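Local coordinates for protein synaptotagmin IV (PDB 1W15) that takes part in the mobility of neuronal dense-core vesicles through its interaction with KIF1A and plays a role in dendrite formation by melanocytes, at residues V57-A62 with E96-E101; K69-K74 with F82-V87. All coordinates share one frame; numbering follows the deposited sequence.

Interaction 1. Residues V57-A62 with E96-E101; sequences VNLYHA and EEISVE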
loop_
_atom_site.group_PDB
_atom_site.type_symbol
_atom_site.label_atom_id
_atom_site.label_comp_id
_atom_site.label_asym_id
_atom_site.label_seq_id
_atom_site.Cartn_x
_atom_site.Cartn_y
_atom_site.Cartn_z
ATOM N N VAL A 57 -16.402 -6.259 3.374
ATOM C CA VAL A 57 -15.542 -7.390 3.675
ATOM C C VAL A 57 -16.067 -8.041 4.979
ATOM O O VAL A 57 -16.086 -7.400 6.033
ATOM C CB VAL A 57 -14.059 -6.981 3.845
ATOM C CG1 VAL A 57 -13.158 -8.257 4.006
ATOM C CG2 VAL A 57 -13.548 -6.129 2.642
ATOM N N ASN A 58 -16.494 -9.299 4.909
ATOM C CA ASN A 58 -16.995 -10.019 6.095
ATOM C C ASN A 58 -15.986 -11.099 6.449
ATOM O O ASN A 58 -15.526 -11.796 5.562
ATOM C CB ASN A 58 -18.373 -10.653 5.802
ATOM C CG ASN A 58 -19.466 -9.616 5.625
ATOM O OD1 ASN A 58 -19.487 -8.631 6.358
ATOM N ND2 ASN A 58 -20.384 -9.817 4.653
ATOM N N LEU A 59 -15.711 -11.287 7.741
ATOM C CA LEU A 59 -14.796 -12.325 8.202
ATOM C C LEU A 59 -15.625 -13.352 8.956
ATOM O O LEU A 59 -16.425 -12.974 9.815
ATOM C CB LEU A 59 -13.794 -11.705 9.177
ATOM C CG LEU A 59 -12.705 -12.644 9.691
ATOM C CD1 LEU A 59 -11.690 -12.901 8.614
ATOM C CD2 LEU A 59 -12.029 -12.070 10.924
ATOM N N TYR A 60 -15.439 -14.640 8.622
ATOM C CA TYR A 60 -16.237 -15.735 9.215
ATOM C C TYR A 60 -15.295 -16.660 9.944
ATOM O O TYR A 60 -14.228 -16.997 9.408
ATOM C CB TYR A 60 -16.904 -16.548 8.126
ATOM C CG TYR A 60 -17.988 -15.742 7.443
ATOM C CD1 TYR A 60 -19.272 -15.651 8.015
ATOM C CD2 TYR A 60 -17.720 -15.043 6.255
ATOM C CE1 TYR A 60 -20.298 -14.868 7.421
ATOM C CE2 TYR A 60 -18.737 -14.295 5.643
ATOM C CZ TYR A 60 -20.017 -14.206 6.239
ATOM O OH TYR A 60 -21.011 -13.437 5.626
ATOM N N HIS A 61 -15.718 -17.092 11.124
ATOM C CA HIS A 61 -15.079 -18.244 11.810
ATOM C C HIS A 61 -16.058 -19.419 11.771
ATOM O O HIS A 61 -17.099 -19.390 12.420
ATOM C CB HIS A 61 -14.758 -17.838 13.232
ATOM C CG HIS A 61 -13.962 -18.862 13.984
ATOM N ND1 HIS A 61 -13.744 -18.777 15.347
ATOM C CD2 HIS A 61 -13.327 -19.985 13.566
ATOM C CE1 HIS A 61 -13.012 -19.810 15.731
ATOM N NE2 HIS A 61 -12.748 -20.556 14.672
ATOM N N ALA A 62 -15.736 -20.415 10.963
ATOM C CA ALA A 62 -16.689 -21.435 10.570
ATOM C C ALA A 62 -17.842 -20.682 9.863
ATOM O O ALA A 62 -17.627 -20.020 8.820
ATOM C CB ALA A 62 -17.170 -22.239 11.803
ATOM N N GLU A 96 -7.451 -22.165 9.542
ATOM C CA GLU A 96 -8.139 -23.362 9.052
ATOM C C GLU A 96 -9.657 -23.179 8.858
ATOM O O GLU A 96 -10.187 -23.581 7.811
ATOM C CB GLU A 96 -7.831 -24.586 9.936
ATOM C CG GLU A 96 -8.745 -24.739 11.162
ATOM C CD GLU A 96 -8.567 -26.044 11.939
ATOM O OE1 GLU A 96 -7.403 -26.454 12.183
ATOM O OE2 GLU A 96 -9.592 -26.650 12.348
ATOM N N GLU A 97 -10.331 -22.570 9.847
ATOM C CA GLU A 97 -11.796 -22.327 9.791
ATOM C C GLU A 97 -12.177 -20.881 9.520
ATOM O O GLU A 97 -13.343 -20.478 9.684
ATOM C CB GLU A 97 -12.453 -22.798 11.094
ATOM C CG GLU A 97 -12.454 -24.317 11.202
ATOM C CD GLU A 97 -13.041 -24.821 12.508
ATOM O OE1 GLU A 97 -14.290 -24.959 12.600
ATOM O OE2 GLU A 97 -12.253 -25.092 13.440
ATOM N N ILE A 98 -11.210 -20.093 9.087
ATOM C CA ILE A 98 -11.473 -18.684 8.818
ATOM C C ILE A 98 -11.743 -18.514 7.331
ATOM O O ILE A 98 -11.056 -19.115 6.510
ATOM C CB ILE A 98 -10.227 -17.858 9.267
ATOM C CG1 ILE A 98 -10.035 -17.966 10.780
ATOM C CG2 ILE A 98 -10.299 -16.391 8.801
ATOM C CD1 ILE A 98 -11.121 -17.311 11.631
ATOM N N SER A 99 -12.714 -17.682 6.966
ATOM C CA SER A 99 -12.859 -17.336 5.573
ATOM C C SER A 99 -13.184 -15.844 5.479
ATOM O O SER A 99 -13.622 -15.262 6.463
ATOM C CB SER A 99 -13.933 -18.189 4.934
ATOM O OG SER A 99 -15.167 -17.946 5.561
ATOM N N VAL A 100 -12.968 -15.256 4.300
ATOM C CA VAL A 100 -13.159 -13.811 4.082
ATOM C C VAL A 100 -14.075 -13.677 2.855
ATOM O O VAL A 100 -13.861 -14.360 1.850
ATOM C CB VAL A 100 -11.829 -13.067 3.806
ATOM C CG1 VAL A 100 -12.047 -11.533 3.624
ATOM C CG2 VAL A 100 -10.784 -13.327 4.952
ATOM N N GLU A 101 -15.095 -12.843 2.976
ATOM C CA GLU A 101 -16.077 -12.691 1.911
ATOM C C GLU A 101 -15.972 -11.250 1.482
ATOM O O GLU A 101 -16.129 -10.363 2.320
ATOM C CB GLU A 101 -17.478 -12.974 2.463
ATOM C CG GLU A 101 -18.632 -12.815 1.461
ATOM C CD GLU A 101 -20.013 -12.980 2.162
ATOM O OE1 GLU A 101 -20.224 -12.390 3.243
ATOM O OE2 GLU A 101 -20.899 -13.693 1.628
HETATM O O HOH W 1 -15.446 -19.738 7.604
#
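Glu-101 OE1 is gripped by two donors from the facing strand, Asn-58 ND2 at 2.9 Å and Tyr-60 OH at 2.7 Å. They come from opposite faces of the carboxylate plane: the amide N-H, nearly straight at 170°, enters on the anti side and somewhat out of plane, while the phenol arrives from well above. With its CG anti to the backbone N (chi1 178°) and the chain extended beyond, the glutamate reaches along the sheet surface, its CB meeting the edge of the Tyr-60 ring in plane. Arg-118 forms a salt bridge with OE2, and Arg-65 bonds the amide oxygen of Asn-58, which should fix the amide flip.

Beneath these groups runs a regular antiparallel ladder between strands 53-61 and 98-106, the two central strands of one four-stranded sheet of the C2B domain's beta sandwich. Asn-58 with Glu-101 and Tyr-60 with Ser-99 are its hydrogen-bonded pairs. Leu-59 with Val-100 and His-61 with Ile-98 are non-hydrogen-bonded and carry the opposite face.

On that face Val-57 CG1 presses on Val-100 CG1 at 3.5 Å, tight for two methyls, and Leu-59 CD1 touches both Ile-98 CG2 and Val-100 CG2, 3.8 Å from each. Val-36 and Leu-32 of the other sheet cover the two valines. Just past His-61, Ala-62 N bonds Glu-97 O at 2.7 Å. A water donates to Glu-97 O and Ala-62 O and accepts from Ser-99 OG, while the His-61 ring turns its edge, through CD2, to Glu-97 CB (3.8 Å).

Interaction 2. Residues K69-K74 with F82-V87; sequences KKTHVK and FNELFV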
loop_
_atom_site.group_PDB
_atom_site.type_symbol
_atom_site.label_atom_id
_atom_site.label_comp_id
_atom_site.label_asym_id
_atom_site.label_seq_id
_atom_site.Cartn_x
_atom_site.Cartn_y
_atom_site.Cartn_z
ATOM N N LYS A 69 -16.074 -5.004 7.576
ATOM C CA LYS A 69 -15.448 -3.723 7.220
ATOM C C LYS A 69 -16.074 -3.283 5.932
ATOM O O LYS A 69 -16.660 -4.091 5.225
ATOM C CB LYS A 69 -13.945 -3.925 6.945
ATOM C CG LYS A 69 -13.159 -4.639 8.069
ATOM C CD LYS A 69 -12.921 -3.790 9.296
ATOM C CE LYS A 69 -12.050 -4.597 10.274
ATOM N NZ LYS A 69 -11.921 -3.802 11.485
ATOM N N LYS A 70 -15.952 -2.009 5.599
ATOM C CA LYS A 70 -16.351 -1.566 4.273
ATOM C C LYS A 70 -15.522 -0.397 3.816
ATOM O O LYS A 70 -14.991 0.354 4.668
ATOM C CB LYS A 70 -17.848 -1.308 4.173
ATOM C CG LYS A 70 -18.345 -0.063 4.692
ATOM C CD LYS A 70 -19.882 -0.113 4.585
ATOM C CE LYS A 70 -20.478 1.030 5.402
ATOM N NZ LYS A 70 -21.975 0.844 5.577
ATOM N N THR A 71 -15.338 -0.297 2.496
ATOM C CA THR A 71 -14.593 0.800 1.914
ATOM C C THR A 71 -15.494 1.963 1.683
ATOM O O THR A 71 -16.713 1.845 1.788
ATOM C CB THR A 71 -13.956 0.424 0.534
ATOM O OG1 THR A 71 -15.004 0.330 -0.457
ATOM C CG2 THR A 71 -13.240 -0.959 0.555
ATOM N N HIS A 72 -14.873 3.075 1.307
ATOM C CA HIS A 72 -15.577 4.248 0.781
ATOM C C HIS A 72 -16.110 3.921 -0.583
ATOM O O HIS A 72 -15.709 2.926 -1.216
ATOM C CB HIS A 72 -14.619 5.428 0.663
ATOM C CG HIS A 72 -14.134 5.923 1.986
ATOM N ND1 HIS A 72 -14.758 6.952 2.669
ATOM C CD2 HIS A 72 -13.129 5.490 2.789
ATOM C CE1 HIS A 72 -14.123 7.166 3.810
ATOM N NE2 HIS A 72 -13.132 6.290 3.908
ATOM N N VAL A 73 -17.046 4.736 -1.032
ATOM C CA VAL A 73 -17.575 4.439 -2.359
ATOM C C VAL A 73 -16.915 5.317 -3.425
ATOM O O VAL A 73 -16.667 6.496 -3.229
ATOM C CB VAL A 73 -19.098 4.611 -2.397
ATOM C CG1 VAL A 73 -19.604 5.196 -1.086
ATOM C CG2 VAL A 73 -19.517 5.504 -3.551
ATOM N N LYS A 74 -16.662 4.683 -4.574
ATOM C CA LYS A 74 -16.186 5.406 -5.754
ATOM C C LYS A 74 -17.387 5.672 -6.679
ATOM O O LYS A 74 -18.186 4.776 -6.924
ATOM C CB LYS A 74 -15.069 4.600 -6.399
ATOM C CG LYS A 74 -13.877 4.410 -5.436
ATOM C CD LYS A 74 -13.366 5.800 -4.985
ATOM C CE LYS A 74 -12.052 5.784 -4.171
ATOM N NZ LYS A 74 -12.289 5.622 -2.704
ATOM N N PHE A 82 -9.557 1.528 -4.657
ATOM C CA PHE A 82 -10.019 1.693 -3.271
ATOM C C PHE A 82 -8.830 1.909 -2.336
ATOM O O PHE A 82 -8.888 2.798 -1.501
ATOM C CB PHE A 82 -10.815 0.477 -2.800
ATOM C CG PHE A 82 -12.068 0.269 -3.575
ATOM C CD1 PHE A 82 -13.179 1.082 -3.359
ATOM C CD2 PHE A 82 -12.133 -0.732 -4.549
ATOM C CE1 PHE A 82 -14.355 0.891 -4.103
ATOM C CE2 PHE A 82 -13.322 -0.914 -5.316
ATOM C CZ PHE A 82 -14.412 -0.098 -5.098
ATOM N N ASN A 83 -7.796 1.076 -2.465
ATOM C CA ASN A 83 -6.599 1.106 -1.598
ATOM C C ASN A 83 -6.945 1.192 -0.114
ATOM O O ASN A 83 -6.560 2.179 0.570
ATOM C CB ASN A 83 -5.675 2.274 -1.967
ATOM C CG ASN A 83 -5.002 2.088 -3.318
ATOM O OD1 ASN A 83 -4.946 0.968 -3.828
ATOM N ND2 ASN A 83 -4.495 3.194 -3.910
ATOM N N GLU A 84 -7.728 0.243 0.383
ATOM C CA GLU A 84 -8.160 0.354 1.786
ATOM C C GLU A 84 -7.600 -0.846 2.504
ATOM O O GLU A 84 -7.983 -1.958 2.157
ATOM C CB GLU A 84 -9.717 0.400 1.910
ATOM C CG GLU A 84 -10.176 1.784 1.476
ATOM C CD GLU A 84 -11.326 2.326 2.280
ATOM O OE1 GLU A 84 -11.394 2.017 3.497
ATOM O OE2 GLU A 84 -12.105 3.098 1.687
ATOM N N LEU A 85 -6.751 -0.612 3.503
ATOM C CA LEU A 85 -6.219 -1.716 4.324
ATOM C C LEU A 85 -7.058 -1.847 5.600
ATOM O O LEU A 85 -7.368 -0.826 6.296
ATOM C CB LEU A 85 -4.749 -1.504 4.636
ATOM C CG LEU A 85 -3.999 -2.589 5.459
ATOM C CD1 LEU A 85 -2.491 -2.551 5.013
ATOM C CD2 LEU A 85 -4.141 -2.372 6.976
ATOM N N PHE A 86 -7.396 -3.106 5.914
ATOM C CA PHE A 86 -8.086 -3.439 7.152
ATOM C C PHE A 86 -7.293 -4.448 7.931
ATOM O O PHE A 86 -6.601 -5.318 7.338
ATOM C CB PHE A 86 -9.460 -4.048 6.868
ATOM C CG PHE A 86 -10.346 -3.149 5.998
ATOM C CD1 PHE A 86 -10.906 -1.985 6.524
ATOM C CD2 PHE A 86 -10.621 -3.512 4.666
ATOM C CE1 PHE A 86 -11.731 -1.144 5.722
ATOM C CE2 PHE A 86 -11.471 -2.653 3.844
ATOM C CZ PHE A 86 -11.988 -1.490 4.392
ATOM N N VAL A 87 -7.430 -4.364 9.242
ATOM C CA VAL A 87 -6.764 -5.326 10.132
ATOM C C VAL A 87 -7.849 -6.145 10.845
ATOM O O VAL A 87 -8.713 -5.564 11.534
ATOM C CB VAL A 87 -5.845 -4.582 11.169
ATOM C CG1 VAL A 87 -5.193 -5.551 12.194
ATOM C CG2 VAL A 87 -4.788 -3.842 10.444
HETATM O O HOH W 2 -13.709 2.514 5.216
HETATM O O HOH W 3 -11.241 4.240 -0.748
#
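Lys-69 and Phe-86 both turn CG away from their own carbonyl carbon (chi1 -53° and -56°), and the lysine bends again at its next bond (chi2 -73°), which folds its methylenes over the aromatic ring, with the two side chains running antiparallel alongside one another. Lys-69 CB sits over one face of Phe-86, 3.6 Å from the ring centroid, a CH-pi contact. The far end of the ring meets backbone, Phe-86 CZ lying 3.5 Å from Lys-70 O. With the Phe-86 ring cut back to an alanine, the Lys-69 methylenes would probably lose their aromatic platform and a gap would be likely beside Thr-71 CG2.

Two residues earlier in the strand, Glu-84 directs its buried carboxylate at the opposite backbone. His-72 N donates to Glu-84 OE2, although that oxygen is crowded in the model and its exact place is doubtful. Two waters supplement the link: one donates to Lys-70 O and to Glu-84 OE1, the latter at 2.9 Å from the water oxygen; the other accepts from Lys-74 NZ and donates to Phe-82 O and Glu-84 OE2. Lys-38 of a second subunit adds a long, weak ion pair.

Thr-71 OG1 gives its hydrogen to His-72 O (2.8 Å) and receives one from Val-55 N, so both roles of this buried hydroxyl are filled. Thr-71 OG1 also lies 3.5 Å from Phe-82 CD1, and Lys-74 CG rests 3.8 Å from Phe-82 CE1. Asn-83 and Glu-84 both face Val-36 in a G1 beta bulge of strand 80-89. Residues 69-74 run on from the last part of the lysine-rich strand 64-70, which probably corresponds to the polybasic strand of synaptotagmin C2B domains, and here pack against strand 80-89, where outermost strands of the two sheets of the C2 beta sandwich come together.

In the fold
Within the one C2B domain, interaction 1 joins neighbouring strands of a single sheet, whereas interaction 2 bridges the two sheets, linking residues 69-74, which continue strand 64-70, to strand 80-89 of the other sheet. Along the chain the order is 57-62, 69-74, 82-87, 96-101, so the segments of interaction 2 fall between those of interaction 1. Their centres are about 17 Å apart, yet they meet: Val-57 O and Lys-69 N, 2.8 Å apart, form a probable hydrogen bond, and Val-57 CG2 packs 4.2 Å from Phe-86 CE2. Val-57 thereby takes part in pairing within its sheet and in the packing between sheets, the two kinds of contact from which a beta sandwich is built.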